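Local coordinates for HcgC (Methanococcus maripaludis S2, PDB 5O4J), which probably methylates a ring carbon of a pyridinol precursor, using S-adenosylmethionine, during biosynthesis of the [Fe]-hydrogenase cofactor, at residues Glu41-Ile46 with Asp64-Ile69; Ile132-Lys137 with Gly161-Tyr166; Lys206-Thr211 with Thr223-Ser228. All coordinates share one frame; numbering follows the deposited sequence.

Overall arrangement
The three contacts follow one another along the chain, each closing before the next opens. Contacts 1 and 2 belong to the same mixed sheet of the Rossmann-like fold: contact 1 pairs strands 42-48 and 65-72, contact 2 pairs strands 130-134 and 159-167, and strand 108-111 runs between the pairs. Their centres are about 20 Å apart. Together they build the sheet that binds S-adenosyl-L-homocysteine, whose amino group gives a weak bond to Glu134 of contact 2. Contact 3 joins two short helices between strands 198-203 and 230-234 of the separate antiparallel sheet. It lies across the chain's centre from both, its own centre about 31 Å from contact 1's and 24 Å from contact 2's.

Contact 1 (Glu41-Ile46 with Asp64-Ile69); sequences EFKQAI and DCEEVI
Phe42 and Cys65 pair as parallel neighbours, and one residue later both strands turn a corner together, at Lys43 and Glu66, before they pair again as Gln44-Ile46 with Glu67-Ile69. At the corner two successive amides of one strand meet two successive carbonyls of the other: Glu66 N bonds Phe42 O at 2.9 Å, while the bond from Glu67 N to Lys43 O is longer, 3.1 Å, and weak. Past it the ladder is regular, with Ala45 N to Glu67 O and Ile69 N to Ala45 O both 2.8 Å. Cys65 SG sits against the Phe42 ring at 3.8 Å from CD2, approaching obliquely, and also touches Ala45 CB at 3.9 Å. Leu108 packs on this same face of the sheet. On the other face, Gln44 and Glu67 run side by side. With CG anti to N (chi1 -179°) and the chain extended, Gln44 carries its amide along the Glu67 side chain, and NE2 gives a nearly straight bond (169°) to OE2 at 3.0 Å, arriving above the carboxylate plane. The same amide donates to Ser103 O and accepts from Asn105 N, so three bonds fix its rotation; Ile69 CD1 rests beside it. An alanine here in place of the glutamine is likely to leave Asn105 N and Ser103 O without these partners and the Glu67 carboxylate free to swing. At the start of the pair, one water donates to both Glu41 OE2 and Asp64 OD1. A neutral amide thus grips one carboxylate, and a water probably eases the repulsion between two others.

Contact 2 (Ile132-Lys137 with Gly161-Tyr166); sequences IVEDPK and GVLKTY. With SAH (S-adenosyl-L-homocysteine), chain E; SO4 (sulfate ion), chain P.
Glu134, on the strand that leads into the S-adenosyl-L-homocysteine pocket, pairs with Leu163 inside a beta-alpha-beta unit of the Rossmann-like sheet. The parallel ladder runs from Val133 N to Gly161 O, Leu163 N to Val133 O and Asp135 N to Leu163 O. Glu134 reaches out with CG anti to N (chi1 -176°), passes Leu163 CD2, and takes a weak bond from the ligand amino group, SAH N to OE1, at 3.1 Å; its OE2 pairs with Lys29. The next residue, Asp135, turns toward strand 159-167. Lys164 NZ meets Asp135 OD2 at 3.0 Å on the anti lone pair, while Asp135 OD1 receives Lys137 NZ (2.8 Å) and Lys137 N (2.9 Å) from opposite faces of the carboxylate, the second bond closing an Asx turn. Asp135 CB packs tightly on Val162 CG1, 3.4 Å away. A water donates to Asp135 OD2 and Lys137 O and accepts from the Tyr166 hydroxyl. Lys164 also donates to a sulfate, probably from the crystallisation liquor, shared with Lys164 and Lys258 of the second subunit. Helix 18-37 packs on Ile132 and Leu163, strand 253-259 flanks strand 159-167, and the Tyr166 ring meets His140 of the second subunit.

Contact 3 (Lys206-Thr211 with Thr223-Ser228); sequences KYFEGT and TELNMS
Phe208, at the start of helix 208-213, comes nearest to Glu224 in the last turn of helix 218-225, yet their CA atoms stay 7.4 Å apart, so the segments meet mainly through side chains. Glu224 does most of the work, its extended chain sliding past the Phe208 ring in the opposite direction and presenting its two oxygens to different donors. Thr211 OG1 gives its proton to Glu224 OE1 at 2.8 Å, on the syn lone pair, and Thr211 CB and CG2 crowd in beside the same oxygen. Lys206 NZ forms a salt bridge with Glu224 OE2 at 2.7 Å, coming from well above the carboxylate plane, 52° out of it. Lys220, from within helix 218-225, is a second cation on OE2, so the acid is held by three donors and probably stays ionised. Lys206 arrives across the glutamate at about a right angle: its CG lies between the backbone N and the carbonyl carbon (chi1 63°), which lays that atom 3.5 Å above one face of the Phe208 ring, toward the rim, and a bend at chi3 helps bring the amine round to the acid. Over the other face, also toward the rim, sits Leu225 CD2, 4.2 Å from Phe208 CD1. Glu224 CB takes the edge, in the ring plane, 3.9 Å from Phe208 CD1. Aliphatic carbon thus lies against both faces of the ring. Phe221 of helix 218-225 packs on Phe208 and Thr211, and Ile18 of helix 18-37 touches both Phe208 and Leu225, tying the helix pair to that long helix.

Contact 1 (Glu41-Ile46 with Asp64-Ile69)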
# COMPACT_ATOMS: atom_id res chain seq x y z
N GLU A 41 -19.46 -40.90 -5.96
CA GLU A 41 -18.47 -41.89 -5.59
C GLU A 41 -17.73 -42.37 -6.84
O GLU A 41 -18.31 -42.46 -7.93
CB GLU A 41 -19.14 -43.06 -4.86
CG GLU A 41 -19.63 -42.68 -3.48
CD GLU A 41 -20.45 -43.77 -2.81
OE1 GLU A 41 -20.65 -44.83 -3.42
OE2 GLU A 41 -20.88 -43.56 -1.66
N PHE A 42 -16.45 -42.67 -6.66
CA PHE A 42 -15.57 -43.00 -7.77
C PHE A 42 -14.76 -44.24 -7.43
O PHE A 42 -14.43 -44.49 -6.27
CB PHE A 42 -14.61 -41.83 -8.09
CG PHE A 42 -15.31 -40.56 -8.47
CD1 PHE A 42 -15.63 -40.29 -9.80
CD2 PHE A 42 -15.65 -39.63 -7.51
CE1 PHE A 42 -16.28 -39.12 -10.15
CE2 PHE A 42 -16.30 -38.45 -7.86
CZ PHE A 42 -16.61 -38.19 -9.17
N LYS A 43 -14.43 -45.01 -8.47
CA LYS A 43 -13.63 -46.21 -8.28
C LYS A 43 -12.15 -45.88 -8.17
O LYS A 43 -11.43 -46.49 -7.37
CB LYS A 43 -13.87 -47.19 -9.43
CG LYS A 43 -15.19 -47.93 -9.34
CD LYS A 43 -15.49 -48.72 -10.61
CE LYS A 43 -16.70 -49.63 -10.44
NZ LYS A 43 -17.97 -48.85 -10.30
N GLN A 44 -11.67 -44.92 -8.96
CA GLN A 44 -10.25 -44.62 -9.00
C GLN A 44 -10.04 -43.15 -9.33
O GLN A 44 -10.41 -42.69 -10.41
CB GLN A 44 -9.55 -45.50 -10.02
CG GLN A 44 -8.05 -45.26 -10.11
CD GLN A 44 -7.42 -46.09 -11.20
OE1 GLN A 44 -7.52 -45.76 -12.38
NE2 GLN A 44 -6.77 -47.18 -10.82
N ALA A 45 -9.43 -42.43 -8.40
CA ALA A 45 -9.09 -41.03 -8.60
C ALA A 45 -7.58 -40.91 -8.78
O ALA A 45 -6.81 -41.53 -8.04
CB ALA A 45 -9.54 -40.18 -7.41
N ILE A 46 -7.17 -40.13 -9.77
CA ILE A 46 -5.76 -39.81 -9.98
C ILE A 46 -5.59 -38.30 -9.83
O ILE A 46 -6.30 -37.52 -10.48
CB ILE A 46 -5.26 -40.30 -11.35
CG1 ILE A 46 -5.24 -41.83 -11.34
CG2 ILE A 46 -3.86 -39.73 -11.64
CD1 ILE A 46 -4.57 -42.48 -12.52
N ASP A 64 -15.05 -40.89 -0.60
CA ASP A 64 -15.92 -41.23 -1.71
C ASP A 64 -15.21 -41.92 -2.87
O ASP A 64 -15.88 -42.34 -3.82
CB ASP A 64 -16.61 -39.97 -2.24
CG ASP A 64 -17.62 -39.41 -1.26
OD1 ASP A 64 -18.05 -40.16 -0.36
OD2 ASP A 64 -17.99 -38.23 -1.40
N CYS A 65 -13.88 -42.05 -2.82
CA CYS A 65 -13.11 -42.68 -3.88
C CYS A 65 -12.49 -43.95 -3.34
O CYS A 65 -11.77 -43.91 -2.33
CB CYS A 65 -12.04 -41.73 -4.42
SG CYS A 65 -12.68 -40.21 -5.14
N GLU A 66 -12.77 -45.08 -3.99
CA GLU A 66 -12.26 -46.37 -3.52
C GLU A 66 -10.74 -46.42 -3.53
O GLU A 66 -10.11 -46.87 -2.57
CB GLU A 66 -12.84 -47.50 -4.38
CG GLU A 66 -14.33 -47.73 -4.19
CD GLU A 66 -14.86 -48.85 -5.08
OE1 GLU A 66 -14.11 -49.81 -5.35
OE2 GLU A 66 -16.03 -48.76 -5.51
N GLU A 67 -10.13 -45.92 -4.60
CA GLU A 67 -8.68 -45.86 -4.72
C GLU A 67 -8.28 -44.44 -5.11
O GLU A 67 -8.91 -43.83 -5.98
CB GLU A 67 -8.17 -46.84 -5.78
CG GLU A 67 -6.65 -46.97 -5.84
CD GLU A 67 -6.19 -47.86 -6.98
OE1 GLU A 67 -5.08 -48.43 -6.89
OE2 GLU A 67 -6.95 -48.01 -7.97
N VAL A 68 -7.26 -43.92 -4.45
CA VAL A 68 -6.75 -42.58 -4.73
C VAL A 68 -5.26 -42.70 -4.99
O VAL A 68 -4.51 -43.23 -4.16
CB VAL A 68 -7.02 -41.60 -3.58
CG1 VAL A 68 -6.45 -40.22 -3.92
CG2 VAL A 68 -8.52 -41.50 -3.33
N ILE A 69 -4.82 -42.21 -6.15
CA ILE A 69 -3.43 -42.23 -6.55
C ILE A 69 -2.95 -40.80 -6.74
O ILE A 69 -3.59 -40.02 -7.44
CB ILE A 69 -3.23 -43.02 -7.85
CG1 ILE A 69 -3.78 -44.44 -7.70
CG2 ILE A 69 -1.76 -43.03 -8.23
CD1 ILE A 69 -4.06 -45.11 -9.02
O HOH W 1 -19.13 -42.57 0.40

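Contact 2 (Ile132-Lys137 with Gly161-Tyr166)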
# COMPACT_ATOMS: atom_id res chain seq x y z
N ILE A 132 -11.09 -32.23 -13.12
CA ILE A 132 -10.88 -30.93 -12.49
C ILE A 132 -9.44 -30.51 -12.76
O ILE A 132 -8.52 -31.29 -12.51
CB ILE A 132 -11.12 -30.97 -10.97
CG1 ILE A 132 -12.57 -31.38 -10.69
CG2 ILE A 132 -10.80 -29.62 -10.34
CD1 ILE A 132 -12.83 -31.70 -9.24
N VAL A 133 -9.26 -29.29 -13.27
CA VAL A 133 -7.94 -28.71 -13.49
C VAL A 133 -7.83 -27.47 -12.62
O VAL A 133 -8.72 -26.61 -12.65
CB VAL A 133 -7.72 -28.35 -14.97
CG1 VAL A 133 -6.36 -27.65 -15.19
CG2 VAL A 133 -7.81 -29.59 -15.84
N GLU A 134 -6.76 -27.37 -11.84
CA GLU A 134 -6.55 -26.18 -11.04
C GLU A 134 -6.00 -25.08 -11.93
O GLU A 134 -5.01 -25.28 -12.64
CB GLU A 134 -5.61 -26.44 -9.86
CG GLU A 134 -5.47 -25.20 -8.98
CD GLU A 134 -4.74 -25.46 -7.69
OE1 GLU A 134 -4.06 -26.50 -7.58
OE2 GLU A 134 -4.86 -24.61 -6.78
N ASP A 135 -6.67 -23.93 -11.92
CA ASP A 135 -6.21 -22.74 -12.64
C ASP A 135 -5.17 -22.03 -11.77
O ASP A 135 -5.51 -21.51 -10.70
CB ASP A 135 -7.40 -21.84 -12.96
CG ASP A 135 -7.01 -20.55 -13.66
OD1 ASP A 135 -5.82 -20.36 -14.00
OD2 ASP A 135 -7.92 -19.72 -13.89
N PRO A 136 -3.90 -21.99 -12.19
CA PRO A 136 -2.87 -21.33 -11.37
C PRO A 136 -2.93 -19.81 -11.43
O PRO A 136 -2.32 -19.14 -10.59
CB PRO A 136 -1.56 -21.84 -11.98
CG PRO A 136 -1.88 -22.02 -13.41
CD PRO A 136 -3.32 -22.53 -13.44
N LYS A 137 -3.64 -19.24 -12.41
CA LYS A 137 -3.72 -17.80 -12.51
C LYS A 137 -4.45 -17.22 -11.31
O LYS A 137 -5.51 -17.72 -10.93
CB LYS A 137 -4.45 -17.40 -13.79
CG LYS A 137 -3.74 -17.83 -15.06
CD LYS A 137 -4.41 -17.23 -16.30
CE LYS A 137 -5.89 -17.61 -16.41
NZ LYS A 137 -6.11 -19.07 -16.48
N GLY A 161 -14.37 -29.15 -14.49
CA GLY A 161 -14.35 -28.03 -13.57
C GLY A 161 -12.96 -27.44 -13.48
O GLY A 161 -11.95 -28.12 -13.67
N VAL A 162 -12.92 -26.14 -13.17
CA VAL A 162 -11.67 -25.41 -13.00
C VAL A 162 -11.63 -24.89 -11.57
O VAL A 162 -12.50 -24.12 -11.16
CB VAL A 162 -11.54 -24.25 -14.01
CG1 VAL A 162 -10.25 -23.47 -13.77
CG2 VAL A 162 -11.58 -24.78 -15.42
N LEU A 163 -10.61 -25.31 -10.81
CA LEU A 163 -10.48 -24.90 -9.42
C LEU A 163 -9.77 -23.55 -9.35
O LEU A 163 -8.61 -23.43 -9.78
CB LEU A 163 -9.70 -25.96 -8.64
CG LEU A 163 -9.34 -25.60 -7.20
CD1 LEU A 163 -10.57 -25.45 -6.33
CD2 LEU A 163 -8.39 -26.65 -6.65
N LYS A 164 -10.46 -22.55 -8.83
CA LYS A 164 -9.93 -21.20 -8.74
C LYS A 164 -9.81 -20.79 -7.28
O LYS A 164 -10.66 -21.16 -6.45
CB LYS A 164 -10.82 -20.21 -9.49
CG LYS A 164 -11.03 -20.55 -10.98
CD LYS A 164 -12.04 -19.59 -11.62
CE LYS A 164 -12.19 -19.84 -13.12
NZ LYS A 164 -10.94 -19.59 -13.91
N THR A 165 -8.77 -20.03 -6.96
CA THR A 165 -8.57 -19.58 -5.59
C THR A 165 -8.01 -18.16 -5.62
O THR A 165 -6.95 -17.92 -6.21
CB THR A 165 -7.63 -20.51 -4.81
OG1 THR A 165 -8.07 -21.87 -4.94
CG2 THR A 165 -7.63 -20.14 -3.34
N TYR A 166 -8.73 -17.24 -4.97
CA TYR A 166 -8.35 -15.84 -4.92
C TYR A 166 -8.46 -15.34 -3.48
O TYR A 166 -9.05 -15.99 -2.61
CB TYR A 166 -9.24 -14.97 -5.80
CG TYR A 166 -9.42 -15.48 -7.21
CD1 TYR A 166 -8.36 -15.49 -8.10
CD2 TYR A 166 -10.65 -15.94 -7.65
CE1 TYR A 166 -8.52 -15.95 -9.40
CE2 TYR A 166 -10.83 -16.40 -8.94
CZ TYR A 166 -9.77 -16.41 -9.80
OH TYR A 166 -9.97 -16.87 -11.09
N SAH E . -1.14 -25.52 -7.52
CA SAH E . -0.39 -26.21 -6.42
CB SAH E . 1.11 -26.09 -6.69
CG SAH E . 1.57 -27.08 -7.77
SD SAH E . 3.33 -27.06 -7.98
C SAH E . -0.68 -25.61 -5.08
O SAH E . -0.09 -26.07 -4.07
OXT SAH E . -1.48 -24.67 -5.03
C5' SAH E . 3.55 -28.33 -9.19
C4' SAH E . 3.51 -29.74 -8.59
O4' SAH E . 3.21 -30.66 -9.64
C3' SAH E . 4.86 -30.16 -8.04
O3' SAH E . 4.71 -31.11 -6.98
C2' SAH E . 5.50 -30.77 -9.26
O2' SAH E . 6.59 -31.65 -8.98
C1' SAH E . 4.34 -31.50 -9.89
N9 SAH E . 4.45 -31.65 -11.35
C8 SAH E . 4.91 -30.74 -12.23
N7 SAH E . 4.81 -31.23 -13.49
C5 SAH E . 4.27 -32.46 -13.40
C6 SAH E . 3.88 -33.52 -14.35
N6 SAH E . 4.08 -33.36 -15.68
N1 SAH E . 3.34 -34.65 -13.84
C2 SAH E . 3.13 -34.83 -12.53
N3 SAH E . 3.46 -33.91 -11.60
C4 SAH E . 4.02 -32.73 -11.99
S SO4 P . -13.17 -17.77 -16.79
O1 SO4 P . -13.79 -18.99 -16.23
O2 SO4 P . -13.40 -17.73 -18.25
O3 SO4 P . -13.78 -16.58 -16.15
O4 SO4 P . -11.71 -17.79 -16.52
O HOH W 2 -6.92 -22.81 -7.34
O HOH W 3 -7.34 -19.57 -9.71
O HOH W 4 -7.76 -17.33 -12.54

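Contact 3 (Lys206-Thr211 with Thr223-Ser228)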
# COMPACT_ATOMS: atom_id res chain seq x y z
N LYS A 206 10.96 -17.69 4.02
CA LYS A 206 12.14 -18.08 3.26
C LYS A 206 11.64 -18.80 2.02
O LYS A 206 10.44 -18.97 1.82
CB LYS A 206 13.07 -18.97 4.09
CG LYS A 206 12.42 -20.29 4.49
CD LYS A 206 13.43 -21.28 5.07
CE LYS A 206 14.29 -21.89 3.97
NZ LYS A 206 15.42 -22.66 4.51
N TYR A 207 12.58 -19.22 1.18
CA TYR A 207 12.23 -19.89 -0.06
C TYR A 207 11.97 -21.37 0.24
O TYR A 207 12.78 -22.25 -0.05
CB TYR A 207 13.33 -19.67 -1.09
CG TYR A 207 13.09 -20.33 -2.42
CD1 TYR A 207 11.91 -20.13 -3.11
CD2 TYR A 207 14.06 -21.14 -2.99
CE1 TYR A 207 11.69 -20.74 -4.34
CE2 TYR A 207 13.85 -21.75 -4.21
CZ TYR A 207 12.67 -21.55 -4.88
OH TYR A 207 12.48 -22.16 -6.09
N PHE A 208 10.82 -21.62 0.88
CA PHE A 208 10.46 -22.98 1.27
C PHE A 208 10.44 -23.92 0.08
O PHE A 208 10.73 -25.11 0.20
CB PHE A 208 9.07 -23.02 1.92
CG PHE A 208 8.90 -22.10 3.08
CD1 PHE A 208 9.42 -22.40 4.32
CD2 PHE A 208 8.16 -20.94 2.94
CE1 PHE A 208 9.24 -21.55 5.40
CE2 PHE A 208 7.97 -20.08 4.01
CZ PHE A 208 8.51 -20.38 5.23
N GLU A 209 10.01 -23.40 -1.07
CA GLU A 209 9.94 -24.21 -2.27
C GLU A 209 11.29 -24.84 -2.60
O GLU A 209 11.36 -25.99 -3.05
CB GLU A 209 9.45 -23.31 -3.40
CG GLU A 209 9.47 -23.87 -4.79
CD GLU A 209 9.12 -22.80 -5.81
OE1 GLU A 209 8.00 -22.25 -5.71
OE2 GLU A 209 9.97 -22.49 -6.67
N GLY A 210 12.39 -24.10 -2.36
CA GLY A 210 13.71 -24.65 -2.59
C GLY A 210 14.01 -25.85 -1.71
O GLY A 210 14.67 -26.80 -2.14
N THR A 211 13.56 -25.81 -0.45
CA THR A 211 13.77 -26.95 0.43
C THR A 211 13.16 -28.22 -0.17
O THR A 211 13.75 -29.30 -0.07
CB THR A 211 13.17 -26.66 1.80
OG1 THR A 211 13.63 -25.38 2.25
CG2 THR A 211 13.55 -27.74 2.79
N THR A 223 9.37 -29.12 8.76
CA THR A 223 9.91 -28.47 9.95
C THR A 223 9.91 -26.96 9.79
O THR A 223 9.54 -26.23 10.73
CB THR A 223 11.33 -28.96 10.23
OG1 THR A 223 11.30 -30.36 10.50
CG2 THR A 223 11.95 -28.21 11.41
N GLU A 224 10.30 -26.48 8.62
CA GLU A 224 10.31 -25.05 8.37
C GLU A 224 8.92 -24.45 8.51
O GLU A 224 8.79 -23.30 8.93
CB GLU A 224 10.90 -24.77 6.99
CG GLU A 224 12.40 -24.97 7.00
CD GLU A 224 13.03 -24.96 5.63
OE1 GLU A 224 12.28 -25.00 4.62
OE2 GLU A 224 14.28 -24.88 5.57
N LEU A 225 7.87 -25.21 8.15
CA LEU A 225 6.51 -24.68 8.29
C LEU A 225 6.07 -24.61 9.74
O LEU A 225 5.13 -23.87 10.05
CB LEU A 225 5.52 -25.55 7.50
CG LEU A 225 5.73 -25.70 5.99
CD1 LEU A 225 4.58 -26.50 5.42
CD2 LEU A 225 5.84 -24.35 5.31
N ASN A 226 6.73 -25.34 10.63
CA ASN A 226 6.36 -25.41 12.04
C ASN A 226 7.00 -24.26 12.82
O ASN A 226 7.74 -24.45 13.79
CB ASN A 226 6.77 -26.76 12.61
CG ASN A 226 6.14 -27.05 13.96
OD1 ASN A 226 5.07 -26.55 14.27
ND2 ASN A 226 6.82 -27.87 14.76
N MET A 227 6.71 -23.05 12.35
CA MET A 227 7.33 -21.83 12.84
C MET A 227 6.27 -20.74 12.81
O MET A 227 5.44 -20.70 11.90
CB MET A 227 8.53 -21.43 11.96
CG MET A 227 9.12 -20.05 12.25
SD MET A 227 9.64 -19.86 13.97
CE MET A 227 10.14 -18.14 13.99
N SER A 228 6.30 -19.86 13.81
CA SER A 228 5.40 -18.72 13.86
C SER A 228 5.46 -17.96 12.54
O SER A 228 6.54 -17.70 12.00
CB SER A 228 5.79 -17.76 14.99
OG SER A 228 5.59 -18.35 16.26